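Local atomic coordinates of hypothetical protein, conserved (Leishmania major, PDB entry 2B4W), a protein that is of unknown function but belongs to the DUF1861 family, grouped with beta-fructosidase-like beta-propellers, so a role in carbohydrate recognition or processing is possible though unproven. Residues A[179-184]-A[234-239]; A[203-208]-A[227-232]; A[148-153]-A[187-192]; A[142-147]-A[161-166]; A[194-199]-A[295-300]. All blocks are in the same frame, centred on the assembly; numbering follows the deposited sequence.

Contact 1 of 5, residues A[179-184]-A[234-239]; sequences PPLDIL and QSRAIT
R236 reaches across to P179, P180 and L181, and its long chain carries most of the contact. CB begins it, lying against the L181 methyl CD2. CG is placed anti to the carbonyl carbon (chi1 -52°), and the chain then bends at chi3 (49°), which swings the guanidinium over the start of 179-184. NE of R236 gives its hydrogen to a water at 2.9 Å, and this water turns back weakly to the carbonyl of P180. CZ of R236 is 3.4 Å from CD2 of L181, which packs on one face of the flat group, while CB of P179 covers the opposite face. At the tip, NH2 of R236 makes two weak, bent hydrogen bonds, one to P179 O at 3.0 Å and one to P180 O, also at 3.0 Å. P179 suits its place because its ring CB gives the guanidinium an apolar cover; the bonds themselves go to backbone carbonyls, which any residue has. The remaining nitrogen, NH1, bonds to the carbonyl of F161, so the group is held at all three of its nitrogens.

Beside it the contact becomes apolar. I238 sends CG1 to 4.1 Å from CG1 of I183, and its CD1 meets CD1 of L181 at 4.2 Å; the side chains cross at about right angles. A second water joins the backbones, accepting from D182 N and donating to R236 O at 2.6 Å.

L181 and I238 both lean on L231 of strand 223-231. Strand 180-181, the outermost of its sheet, borders strand 159-164, whereas I238 opens strand 238-245, the outer strand of the next sheet.

Contact 2 of 5, residues A[203-208]-A[227-232]; sequences VGCIGH and YAFVLD
C205 and F229 face each other as a hydrogen-bonded antiparallel pair, and the ring of F229 is folded back over its partner. Its CG sits between the backbone N and the carbonyl carbon (chi1 57°), a crowded position that turns the ring across the strands instead of outward. The small C205 fits beneath it: CB lies over one ring face, 3.8 Å from the centroid, as a CH-pi contact, and SG comes obliquely to the ring's rim, 3.4 Å from F229 CE2. The short side chain of cysteine ends in CB and SG, so both atoms lie close against the ring, and the sulfur adds a polarisable sulfur-aromatic contact. On this same face V203 and L231 press CB against CB at 4.1 Å, continuing the apolar surface. G207 belongs to this face too but is bare there, and its N-H reaches Y227 O at 2.6 Å.

The opposite face pairs the bulky I206 and V230 with the small A228 and G204. A228 contributes a lone methyl, and I206 curls CD1 to 4.0 Å from A228 CB. G204, with no side chain, offers a shallow place where F297 of the loop 295-300 lies against its CA.

Six backbone hydrogen bonds join the pairs V203-L231, C205-F229 and G207-Y227.

The two strands form a beta hairpin in the middle of an antiparallel sheet: strand 188-198 runs beside 203-211, and strand 238-245 flanks 223-231. F148 from strand 145-149 covers the face with V203, C205 and L231, while F297 and H300 meet the other.

Contact 3 of 5, residues A[148-153]-A[187-192]; sequences FSRPRV and NAWGGV
The guanidinium of R152 lies flat on the indole of W189, with the two planes only 10° apart and their centres 3.8 Å from each other. This is a cation-pi stack: NH2 of R152 sits over the ring, 3.5 Å from W189 CE2, while CZ is above the five-membered ring. The arginine chain is extended from CG to NE, CG anti to the backbone N (chi1 -179°), which carries its charged end the whole way across. Tryptophan suits the site because it offers a wide electron-rich face and still has an N-H at its edge, spent here on the hydroxyl of Y224.

R150 approaches the same ring differently. Its chain bends at chi2 and chi3, so that NH1 reaches the indole edge instead of its face, and NH1 bonds to G190 O at 2.7 Å. The donor stands 38° out of the carbonyl plane. R150's other terminal nitrogen, NH2, makes a salt bridge to D134. The CB of R152 rests on one face of the R150 guanidinium.

The contact bridges neighbouring antiparallel sheets, strand 145-149 belonging to one and 188-198 to the other, an arrangement consistent with adjacent blades of a beta-propeller. G190 has backbone angles that by themselves call for glycine. G191 suits its place for another reason: lacking a side chain, it lets CG of R150 come to 4.1 Å from its CA.

At the inner end F148 and V192 cross at about a right angle, CG2 of V192 lying over one face of the ring, 3.8 Å from F148 CD2. A water links V192 N, at 3.0 Å, weakly to S149 O.

Contact 4 of 5, residues A[142-147]-A[161-166]; sequences DGRLGV and FVILNS
Strands 145-149 and 159-164 form a beta hairpin and are the two central strands of a four-stranded antiparallel sheet of the kind that makes up propeller blades; 142-147 and 161-166 are its open-end half. L145 and L164 form one hydrogen-bonded pair and V147 and V162 the other, with G146 and I163 as the non-hydrogen-bonded pair between them. L164 N meets L145 O at 2.7 Å, and L164 O accepts from L145 N in return.

The branched apolar residues suit the strands because they fill the face they share. V147 CG2 and L164 CD1 approach to 3.8 Å, crossing obliquely; L145 CD2 touches L164 CD1, and V147 CB touches V162 CG1, more loosely. On the other face the ring of F161 turns in toward G146, its CE1 3.7 Å from G146 CA; glycine suits this place, as it presents nothing but hydrogens to the ring. The F161 ring also meets that of F148.

At the open end D142 makes an Asx turn, OD1 accepting from R144 N. A bend at chi3 (-77°) brings the R144 guanidinium back to D142, whose OD2 receives both NE and NH2 of R144, at 2.8 and 2.9 Å, in a salt bridge lying close to the guanidinium plane. Thus held, the guanidinium turns a face to I163, whose CG2 comes to 3.9 Å from R144 NH1. R144 and N165 lie side by side, pointing the same way, and the amide nitrogen of N165 bonds to E169. G143 adopts a positive phi suited to glycine, and a water donates to its carbonyl O at 2.8 Å and to N165 O at 2.8 Å.

Contact 5 of 5, residues A[194-199]-A[295-300]; sequences QAYLLS and YPFKGH
L198 packs against F297, Y295 and H300, and apolar touching does nearly all of the work. CG is set anti to the carbonyl carbon (chi1 -55°), turning the forked end toward the loop. One branch, CD2, is 3.8 Å from F297 CD2, while the other, CD1, leans on the CB atoms of F297 and H300. Leucine suits the spot because two methyls can serve two neighbours at once. L198 and F297 cross at about a right angle, and beyond them Y196 CD1 meets F297 CZ more loosely at 4.3 Å.

Where polar atoms meet carbon, the contacts are plain packing: Y295 OH lies 3.6 Å from L198 CD2, and H300 O the same distance from L198 CB. Both oxygens bond elsewhere, Y295 OH to G301 O and H300 O to S200 OG.

No hydrogen bond crosses between the two segments; within 295-300, H300 N bonds to F297 O at 2.8 Å, closing a type II turn in which G299 takes the positive phi that glycine favours. Such a compact turn laid over strand 188-198, the next to last of the sheet, with its phenylalanine tucked on strands 203-211 and 223-231, covers one face of the sheet, consistent with a blade of a propeller.

Of the five contacts, 1 and 3 bridge two neighbouring antiparallel sheets; 2 and 4 each lie within one sheet, and 5 joins a strand to a loop. Along the chain contact 4 opens first and crosses contact 3, which crosses contact 1, which crosses contact 5, with contact 2 nested inside the loops closed by contacts 1 and 5. Contact 4 sits in the sheet of 145-149 and 159-164; contact 2 sits in the sheet of 203-211 and 223-231. The centres of contacts 1 and 3 are about 13 Å apart. Contact 5 lies about 8 Å from contact 2, centre to centre, but 17 Å from contact 4, with no touch. Successive sheets packed this way fit a beta-propeller, in which blades meet through side chains, backbone carbonyls and water.

Contact 1 of 5, residues A[179-184]-A[234-239]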
# COMPACT_ATOMS: atom_id res chain seq x y z
N PRO A 179 12.21 15.72 4.86
CA PRO A 179 13.25 15.81 3.83
C PRO A 179 13.13 14.59 2.93
O PRO A 179 12.67 13.55 3.40
CB PRO A 179 14.58 15.76 4.58
CG PRO A 179 14.23 15.97 6.01
CD PRO A 179 12.82 15.43 6.17
N PRO A 180 13.55 14.80 1.69
CA PRO A 180 13.49 13.78 0.65
C PRO A 180 14.53 12.68 0.85
O PRO A 180 15.60 12.85 1.41
CB PRO A 180 13.83 14.56 -0.63
CG PRO A 180 14.72 15.65 -0.13
CD PRO A 180 14.12 16.07 1.18
N LEU A 181 14.15 11.51 0.34
CA LEU A 181 15.10 10.42 0.22
C LEU A 181 15.38 10.31 -1.30
O LEU A 181 14.49 10.70 -2.06
CB LEU A 181 14.61 9.10 0.76
CG LEU A 181 14.14 9.00 2.21
CD1 LEU A 181 13.38 7.71 2.43
CD2 LEU A 181 15.31 9.08 3.17
N ASP A 182 16.56 9.81 -1.55
CA ASP A 182 17.18 9.48 -2.80
C ASP A 182 16.62 8.20 -3.39
O ASP A 182 17.30 7.17 -3.25
CB ASP A 182 18.69 9.30 -2.57
CG ASP A 182 19.44 9.49 -3.88
OD1 ASP A 182 18.79 9.93 -4.85
OD2 ASP A 182 20.65 9.20 -3.86
N ILE A 183 15.44 8.28 -3.98
CA ILE A 183 14.72 7.11 -4.48
C ILE A 183 14.25 7.32 -5.92
O ILE A 183 14.59 6.52 -6.79
CB ILE A 183 13.51 6.72 -3.62
CG1 ILE A 183 13.76 6.59 -2.12
CG2 ILE A 183 12.89 5.42 -4.14
CD1 ILE A 183 12.50 6.50 -1.28
N LEU A 184 13.48 8.38 -6.16
CA LEU A 184 12.99 8.72 -7.49
C LEU A 184 13.82 9.83 -8.13
O LEU A 184 14.92 9.58 -8.62
CB LEU A 184 11.53 9.16 -7.45
CG LEU A 184 10.62 8.43 -6.46
CD1 LEU A 184 9.35 9.22 -6.19
CD2 LEU A 184 10.30 7.03 -6.98
N GLN A 234 18.21 6.00 10.02
CA GLN A 234 19.19 6.91 10.60
C GLN A 234 20.14 7.51 9.57
O GLN A 234 20.24 8.72 9.40
CB GLN A 234 19.97 6.17 11.68
N SER A 235 20.86 6.66 8.85
CA SER A 235 21.75 7.14 7.79
C SER A 235 20.92 7.58 6.60
O SER A 235 21.39 8.31 5.73
CB SER A 235 22.75 6.06 7.40
OG SER A 235 22.14 4.90 6.88
N ARG A 236 19.66 7.13 6.57
CA ARG A 236 18.81 7.47 5.43
C ARG A 236 19.32 6.87 4.13
O ARG A 236 18.88 7.26 3.05
CB ARG A 236 18.71 8.98 5.32
CG ARG A 236 18.29 9.69 6.59
CD ARG A 236 17.92 11.14 6.34
NE ARG A 236 17.00 11.41 5.25
CZ ARG A 236 15.72 11.74 5.29
NH1 ARG A 236 15.05 11.87 6.43
NH2 ARG A 236 15.03 11.95 4.17
N ALA A 237 20.23 5.92 4.20
CA ALA A 237 20.71 5.16 3.05
C ALA A 237 19.63 4.23 2.47
O ALA A 237 18.87 3.64 3.24
CB ALA A 237 21.93 4.32 3.41
N ILE A 238 19.59 4.12 1.15
CA ILE A 238 18.65 3.31 0.40
C ILE A 238 19.35 2.13 -0.27
O ILE A 238 20.32 2.29 -1.01
CB ILE A 238 17.89 4.11 -0.67
CG1 ILE A 238 17.13 5.32 -0.13
CG2 ILE A 238 16.96 3.19 -1.43
CD1 ILE A 238 16.17 4.97 1.00
N THR A 239 18.88 0.92 0.02
CA THR A 239 19.46 -0.31 -0.45
C THR A 239 18.41 -1.32 -0.90
O THR A 239 17.22 -1.23 -0.58
CB THR A 239 20.34 -0.96 0.64
OG1 THR A 239 19.56 -1.23 1.81
CG2 THR A 239 21.47 -0.01 1.07
O HOH W 1 18.45 11.70 2.76
O HOH W 2 18.14 8.77 1.12

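Contact 2 of 5, residues A[203-208]-A[227-232]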
# COMPACT_ATOMS: atom_id res chain seq x y z
N VAL A 203 14.09 -0.34 7.59
CA VAL A 203 12.69 -0.34 7.16
C VAL A 203 12.53 -0.92 5.76
O VAL A 203 13.08 -0.41 4.79
CB VAL A 203 12.12 1.09 7.18
CG1 VAL A 203 10.69 1.09 6.63
CG2 VAL A 203 12.15 1.66 8.59
N GLY A 204 11.75 -1.99 5.70
CA GLY A 204 11.34 -2.61 4.47
C GLY A 204 10.15 -1.89 3.87
O GLY A 204 9.06 -1.88 4.45
N CYS A 205 10.32 -1.27 2.70
CA CYS A 205 9.16 -0.70 2.04
C CYS A 205 8.76 -1.46 0.78
O CYS A 205 9.57 -1.90 -0.06
CB CYS A 205 9.38 0.77 1.66
SG CYS A 205 10.05 1.79 2.98
N ILE A 206 7.42 -1.58 0.66
CA ILE A 206 6.77 -2.06 -0.55
C ILE A 206 6.07 -0.89 -1.20
O ILE A 206 5.28 -0.21 -0.55
CB ILE A 206 5.77 -3.19 -0.24
CG1 ILE A 206 6.44 -4.40 0.42
CG2 ILE A 206 4.98 -3.61 -1.46
CD1 ILE A 206 7.48 -5.04 -0.49
N GLY A 207 6.33 -0.59 -2.47
CA GLY A 207 5.62 0.55 -3.06
C GLY A 207 5.49 0.48 -4.56
O GLY A 207 5.45 -0.60 -5.14
N HIS A 208 5.42 1.65 -5.20
CA HIS A 208 5.26 1.72 -6.64
C HIS A 208 6.33 2.62 -7.26
O HIS A 208 6.70 3.63 -6.67
CB HIS A 208 3.87 2.21 -7.02
CG HIS A 208 3.36 3.56 -6.66
ND1 HIS A 208 2.86 3.89 -5.42
CD2 HIS A 208 3.22 4.68 -7.42
CE1 HIS A 208 2.47 5.16 -5.42
NE2 HIS A 208 2.68 5.67 -6.63
N TYR A 227 7.40 -2.21 -6.40
CA TYR A 227 8.76 -1.85 -6.05
C TYR A 227 9.10 -2.07 -4.59
O TYR A 227 8.30 -1.85 -3.69
CB TYR A 227 8.94 -0.37 -6.41
CG TYR A 227 10.34 0.11 -6.66
CD1 TYR A 227 11.02 -0.23 -7.82
CD2 TYR A 227 10.98 0.92 -5.74
CE1 TYR A 227 12.31 0.23 -8.02
CE2 TYR A 227 12.26 1.38 -5.93
CZ TYR A 227 12.92 1.02 -7.09
OH TYR A 227 14.19 1.49 -7.28
N ALA A 228 10.33 -2.52 -4.30
CA ALA A 228 10.76 -2.67 -2.91
C ALA A 228 12.12 -2.00 -2.73
O ALA A 228 12.90 -1.95 -3.67
CB ALA A 228 10.87 -4.13 -2.49
N PHE A 229 12.39 -1.51 -1.53
CA PHE A 229 13.69 -1.06 -1.11
C PHE A 229 13.78 -1.12 0.41
O PHE A 229 12.78 -1.29 1.11
CB PHE A 229 13.98 0.38 -1.58
CG PHE A 229 12.94 1.37 -1.11
CD1 PHE A 229 11.80 1.59 -1.87
CD2 PHE A 229 13.09 2.07 0.08
CE1 PHE A 229 10.85 2.48 -1.43
CE2 PHE A 229 12.13 2.95 0.53
CZ PHE A 229 11.02 3.15 -0.26
N VAL A 230 15.01 -0.96 0.90
CA VAL A 230 15.21 -0.92 2.34
C VAL A 230 15.82 0.43 2.68
O VAL A 230 16.70 0.91 1.96
CB VAL A 230 16.08 -2.07 2.85
CG1 VAL A 230 16.37 -1.97 4.34
CG2 VAL A 230 15.40 -3.40 2.56
N LEU A 231 15.29 0.98 3.76
CA LEU A 231 15.68 2.27 4.28
C LEU A 231 16.38 2.12 5.61
O LEU A 231 15.88 1.42 6.49
CB LEU A 231 14.45 3.17 4.50
CG LEU A 231 14.77 4.35 5.44
CD1 LEU A 231 15.58 5.38 4.67
CD2 LEU A 231 13.50 4.97 6.02
N ASP A 232 17.51 2.80 5.73
CA ASP A 232 18.07 2.96 7.07
C ASP A 232 17.57 4.28 7.64
O ASP A 232 17.94 5.33 7.12
CB ASP A 232 19.59 2.89 7.06
CG ASP A 232 20.18 2.82 8.46
OD1 ASP A 232 19.90 3.75 9.24
OD2 ASP A 232 20.89 1.84 8.73

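Contact 3 of 5, residues A[148-153]-A[187-192]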
# COMPACT_ATOMS: atom_id res chain seq x y z
N PHE A 148 6.59 8.54 5.94
CA PHE A 148 6.93 8.79 4.55
C PHE A 148 5.93 9.73 3.88
O PHE A 148 4.71 9.53 3.94
CB PHE A 148 6.92 7.50 3.73
CG PHE A 148 7.94 6.46 4.16
CD1 PHE A 148 7.66 5.51 5.13
CD2 PHE A 148 9.18 6.46 3.55
CE1 PHE A 148 8.59 4.56 5.51
CE2 PHE A 148 10.11 5.51 3.92
CZ PHE A 148 9.82 4.56 4.88
N SER A 149 6.45 10.76 3.23
CA SER A 149 5.66 11.71 2.48
C SER A 149 5.79 11.48 0.99
O SER A 149 6.60 10.63 0.60
CB SER A 149 6.16 13.13 2.79
OG SER A 149 7.51 13.24 2.32
N ARG A 150 5.03 12.18 0.17
CA ARG A 150 5.10 12.01 -1.28
C ARG A 150 4.67 13.27 -2.02
O ARG A 150 3.62 13.30 -2.67
CB ARG A 150 4.24 10.83 -1.75
CG ARG A 150 4.85 10.02 -2.87
CD ARG A 150 4.94 10.81 -4.18
NE ARG A 150 3.59 11.14 -4.60
CZ ARG A 150 2.86 10.62 -5.57
NH1 ARG A 150 3.31 9.65 -6.35
NH2 ARG A 150 1.62 11.09 -5.77
N PRO A 151 5.46 14.33 -1.96
CA PRO A 151 5.14 15.49 -2.82
C PRO A 151 5.23 15.14 -4.30
O PRO A 151 6.21 14.61 -4.81
CB PRO A 151 6.21 16.52 -2.44
CG PRO A 151 7.30 15.74 -1.80
CD PRO A 151 6.65 14.55 -1.14
N ARG A 152 4.16 15.45 -5.02
CA ARG A 152 4.17 15.30 -6.47
C ARG A 152 3.53 16.50 -7.15
O ARG A 152 2.37 16.84 -6.86
CB ARG A 152 3.43 14.02 -6.87
CG ARG A 152 3.40 13.76 -8.37
CD ARG A 152 2.39 12.69 -8.75
NE ARG A 152 2.43 12.41 -10.18
CZ ARG A 152 1.51 11.72 -10.84
NH1 ARG A 152 0.45 11.20 -10.23
NH2 ARG A 152 1.67 11.53 -12.15
N VAL A 153 4.26 17.14 -8.05
CA VAL A 153 3.71 18.25 -8.83
C VAL A 153 4.69 18.75 -9.89
O VAL A 153 4.25 19.38 -10.85
CB VAL A 153 3.29 19.44 -7.95
CG1 VAL A 153 4.07 20.69 -8.33
CG2 VAL A 153 1.78 19.67 -8.03
N ASN A 187 12.06 12.61 -13.71
CA ASN A 187 10.96 12.57 -14.67
C ASN A 187 10.00 11.42 -14.40
O ASN A 187 9.07 11.16 -15.17
N ALA A 188 10.23 10.70 -13.30
CA ALA A 188 9.34 9.61 -12.92
C ALA A 188 8.81 9.86 -11.52
O ALA A 188 9.18 10.83 -10.86
CB ALA A 188 10.05 8.27 -12.99
N TRP A 189 7.93 8.97 -11.05
CA TRP A 189 7.46 9.19 -9.68
C TRP A 189 7.23 7.86 -8.98
O TRP A 189 7.72 6.80 -9.41
CB TRP A 189 6.22 10.08 -9.74
CG TRP A 189 5.09 9.47 -10.52
CD1 TRP A 189 3.98 8.89 -10.00
CD2 TRP A 189 4.96 9.38 -11.95
NE1 TRP A 189 3.17 8.45 -11.00
CE2 TRP A 189 3.74 8.73 -12.21
CE3 TRP A 189 5.74 9.77 -13.04
CZ2 TRP A 189 3.27 8.46 -13.50
CZ3 TRP A 189 5.28 9.51 -14.31
CH2 TRP A 189 4.06 8.86 -14.55
N GLY A 190 6.51 7.86 -7.87
CA GLY A 190 6.30 6.65 -7.10
C GLY A 190 5.81 6.99 -5.70
O GLY A 190 5.38 8.12 -5.45
N GLY A 191 5.89 6.00 -4.83
CA GLY A 191 5.35 5.98 -3.50
C GLY A 191 5.58 4.68 -2.74
O GLY A 191 5.73 3.60 -3.30
N VAL A 192 5.61 4.84 -1.43
CA VAL A 192 5.56 3.76 -0.46
C VAL A 192 4.08 3.44 -0.26
O VAL A 192 3.26 4.34 -0.16
CB VAL A 192 6.22 4.12 0.87
CG1 VAL A 192 5.99 3.01 1.89
CG2 VAL A 192 7.71 4.37 0.70
O HOH W 3 5.45 7.52 0.01

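Contact 4 of 5, residues A[142-147]-A[161-166]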
# COMPACT_ATOMS: atom_id res chain seq x y z
N ASP A 142 12.64 1.47 18.03
CA ASP A 142 12.65 2.07 19.36
C ASP A 142 11.27 2.57 19.77
O ASP A 142 11.10 3.10 20.87
CB ASP A 142 13.64 3.23 19.34
CG ASP A 142 13.18 4.48 18.61
OD1 ASP A 142 12.11 4.51 17.95
OD2 ASP A 142 13.94 5.48 18.72
N GLY A 143 10.32 2.41 18.86
CA GLY A 143 8.93 2.71 19.14
C GLY A 143 8.43 4.03 18.61
O GLY A 143 7.22 4.32 18.66
N ARG A 144 9.32 4.87 18.08
CA ARG A 144 8.83 6.14 17.53
C ARG A 144 8.23 5.90 16.15
O ARG A 144 8.21 4.75 15.67
CB ARG A 144 9.96 7.18 17.51
CG ARG A 144 10.44 7.64 18.88
CD ARG A 144 11.54 8.69 18.73
NE ARG A 144 12.82 8.06 18.38
CZ ARG A 144 13.85 8.66 17.81
NH1 ARG A 144 13.82 9.94 17.50
NH2 ARG A 144 14.96 7.97 17.53
N LEU A 145 7.76 6.97 15.52
CA LEU A 145 6.99 6.88 14.29
C LEU A 145 7.77 7.30 13.06
O LEU A 145 8.18 8.45 12.90
CB LEU A 145 5.73 7.74 14.44
CG LEU A 145 4.68 7.62 13.33
CD1 LEU A 145 3.79 6.40 13.51
CD2 LEU A 145 3.83 8.88 13.27
N GLY A 146 8.01 6.35 12.15
CA GLY A 146 8.55 6.71 10.86
C GLY A 146 7.44 7.19 9.94
O GLY A 146 6.37 6.59 9.85
N VAL A 147 7.69 8.31 9.25
CA VAL A 147 6.68 8.80 8.32
C VAL A 147 7.28 9.07 6.95
O VAL A 147 8.31 9.73 6.79
CB VAL A 147 5.96 10.07 8.83
CG1 VAL A 147 4.75 10.36 7.95
CG2 VAL A 147 5.54 9.94 10.29
N PHE A 161 10.89 11.36 4.04
CA PHE A 161 10.86 10.57 5.25
C PHE A 161 11.33 11.41 6.43
O PHE A 161 12.38 12.05 6.39
CB PHE A 161 11.77 9.33 5.12
CG PHE A 161 11.81 8.53 6.41
CD1 PHE A 161 10.78 7.64 6.70
CD2 PHE A 161 12.83 8.62 7.32
CE1 PHE A 161 10.79 6.91 7.87
CE2 PHE A 161 12.83 7.92 8.51
CZ PHE A 161 11.80 7.05 8.79
N VAL A 162 10.53 11.36 7.49
CA VAL A 162 10.88 11.97 8.76
C VAL A 162 10.45 11.12 9.95
O VAL A 162 9.39 10.48 10.03
CB VAL A 162 10.25 13.37 8.89
CG1 VAL A 162 8.75 13.26 9.09
CG2 VAL A 162 10.94 14.14 10.02
N ILE A 163 11.33 11.08 10.95
CA ILE A 163 10.98 10.35 12.15
C ILE A 163 10.26 11.24 13.15
O ILE A 163 10.85 12.25 13.54
CB ILE A 163 12.23 9.78 12.85
CG1 ILE A 163 13.02 8.79 12.00
CG2 ILE A 163 11.84 9.20 14.20
CD1 ILE A 163 14.40 8.44 12.53
N LEU A 164 9.05 10.90 13.59
CA LEU A 164 8.40 11.73 14.61
C LEU A 164 8.34 11.00 15.95
O LEU A 164 8.56 9.80 15.99
CB LEU A 164 6.99 12.10 14.17
CG LEU A 164 6.73 12.82 12.87
CD1 LEU A 164 5.22 12.95 12.66
CD2 LEU A 164 7.37 14.19 12.83
N ASN A 165 8.05 11.72 17.04
CA ASN A 165 7.97 11.11 18.36
C ASN A 165 6.78 10.18 18.51
O ASN A 165 6.87 9.20 19.26
CB ASN A 165 7.90 12.14 19.51
CG ASN A 165 9.18 12.94 19.62
OD1 ASN A 165 10.28 12.37 19.67
ND2 ASN A 165 9.05 14.25 19.63
N SER A 166 5.68 10.49 17.84
CA SER A 166 4.46 9.72 17.99
C SER A 166 3.37 10.20 17.04
O SER A 166 3.52 11.22 16.38
CB SER A 166 3.87 9.86 19.39
OG SER A 166 3.42 11.19 19.56
O HOH W 4 5.75 6.59 19.41

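Contact 5 of 5, residues A[194-199]-A[295-300]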
# COMPACT_ATOMS: atom_id res chain seq x y z
N GLN A 194 3.28 0.24 1.65
CA GLN A 194 3.32 -0.41 2.95
C GLN A 194 4.78 -0.49 3.40
O GLN A 194 5.62 -1.01 2.64
CB GLN A 194 2.64 -1.78 2.91
CG GLN A 194 2.38 -2.43 4.27
CD GLN A 194 1.24 -1.72 4.97
OE1 GLN A 194 0.34 -1.20 4.31
NE2 GLN A 194 1.25 -1.67 6.29
N ALA A 195 5.01 0.04 4.60
CA ALA A 195 6.28 -0.05 5.31
C ALA A 195 6.25 -1.08 6.44
O ALA A 195 5.29 -1.28 7.18
CB ALA A 195 6.72 1.31 5.86
N TYR A 196 7.38 -1.76 6.58
CA TYR A 196 7.61 -2.84 7.52
C TYR A 196 8.86 -2.59 8.36
O TYR A 196 9.84 -2.09 7.81
CB TYR A 196 7.82 -4.18 6.79
CG TYR A 196 6.59 -4.56 5.97
CD1 TYR A 196 6.36 -4.04 4.72
CD2 TYR A 196 5.66 -5.45 6.51
CE1 TYR A 196 5.24 -4.39 3.98
CE2 TYR A 196 4.54 -5.79 5.79
CZ TYR A 196 4.34 -5.26 4.53
OH TYR A 196 3.20 -5.62 3.82
N LEU A 197 8.79 -2.95 9.64
CA LEU A 197 9.97 -2.93 10.48
C LEU A 197 10.69 -4.27 10.39
O LEU A 197 10.09 -5.33 10.57
CB LEU A 197 9.64 -2.66 11.94
CG LEU A 197 10.79 -2.82 12.96
CD1 LEU A 197 11.83 -1.75 12.70
CD2 LEU A 197 10.29 -2.76 14.39
N LEU A 198 11.98 -4.19 10.12
CA LEU A 198 12.84 -5.35 10.01
C LEU A 198 13.68 -5.55 11.26
O LEU A 198 14.08 -4.60 11.92
CB LEU A 198 13.78 -5.17 8.80
CG LEU A 198 13.08 -4.90 7.47
CD1 LEU A 198 14.07 -4.85 6.31
CD2 LEU A 198 12.02 -5.97 7.22
N SER A 199 14.00 -6.79 11.59
CA SER A 199 14.80 -7.12 12.74
C SER A 199 16.13 -6.37 12.79
O SER A 199 16.72 -6.26 13.88
CB SER A 199 15.10 -8.63 12.75
OG SER A 199 15.96 -8.83 11.64
N TYR A 295 10.99 -13.58 -0.61
CA TYR A 295 11.18 -12.53 0.37
C TYR A 295 12.01 -11.40 -0.22
O TYR A 295 13.15 -11.56 -0.65
CB TYR A 295 11.87 -13.02 1.62
CG TYR A 295 11.98 -12.02 2.75
CD1 TYR A 295 10.85 -11.47 3.33
CD2 TYR A 295 13.21 -11.61 3.24
CE1 TYR A 295 10.93 -10.55 4.36
CE2 TYR A 295 13.32 -10.68 4.27
CZ TYR A 295 12.17 -10.17 4.83
OH TYR A 295 12.24 -9.25 5.85
N PRO A 296 11.44 -10.20 -0.25
CA PRO A 296 12.13 -9.11 -0.93
C PRO A 296 13.06 -8.23 -0.10
O PRO A 296 13.54 -7.20 -0.60
CB PRO A 296 10.92 -8.27 -1.38
CG PRO A 296 9.95 -8.41 -0.26
CD PRO A 296 10.13 -9.80 0.29
N PHE A 297 13.36 -8.56 1.15
CA PHE A 297 14.31 -7.74 1.90
C PHE A 297 15.47 -8.62 2.37
O PHE A 297 16.09 -8.35 3.40
CB PHE A 297 13.65 -7.08 3.11
CG PHE A 297 12.31 -6.41 2.90
CD1 PHE A 297 12.16 -5.42 1.94
CD2 PHE A 297 11.20 -6.77 3.64
CE1 PHE A 297 10.94 -4.79 1.73
CE2 PHE A 297 9.97 -6.15 3.43
CZ PHE A 297 9.83 -5.17 2.46
N LYS A 298 15.72 -9.66 1.58
CA LYS A 298 16.77 -10.64 1.86
C LYS A 298 18.07 -9.96 2.27
O LYS A 298 18.55 -9.01 1.66
CB LYS A 298 16.98 -11.55 0.65
N GLY A 299 18.63 -10.48 3.36
CA GLY A 299 19.87 -9.97 3.90
C GLY A 299 19.67 -8.77 4.79
O GLY A 299 20.64 -8.30 5.39
N HIS A 300 18.44 -8.25 4.94
CA HIS A 300 18.34 -7.09 5.83
C HIS A 300 17.48 -7.44 7.04
O HIS A 300 16.92 -6.57 7.71
CB HIS A 300 17.78 -5.88 5.11
CG HIS A 300 18.54 -5.37 3.94
ND1 HIS A 300 18.27 -5.74 2.65
CD2 HIS A 300 19.58 -4.49 3.87
CE1 HIS A 300 19.10 -5.12 1.83
NE2 HIS A 300 19.91 -4.36 2.54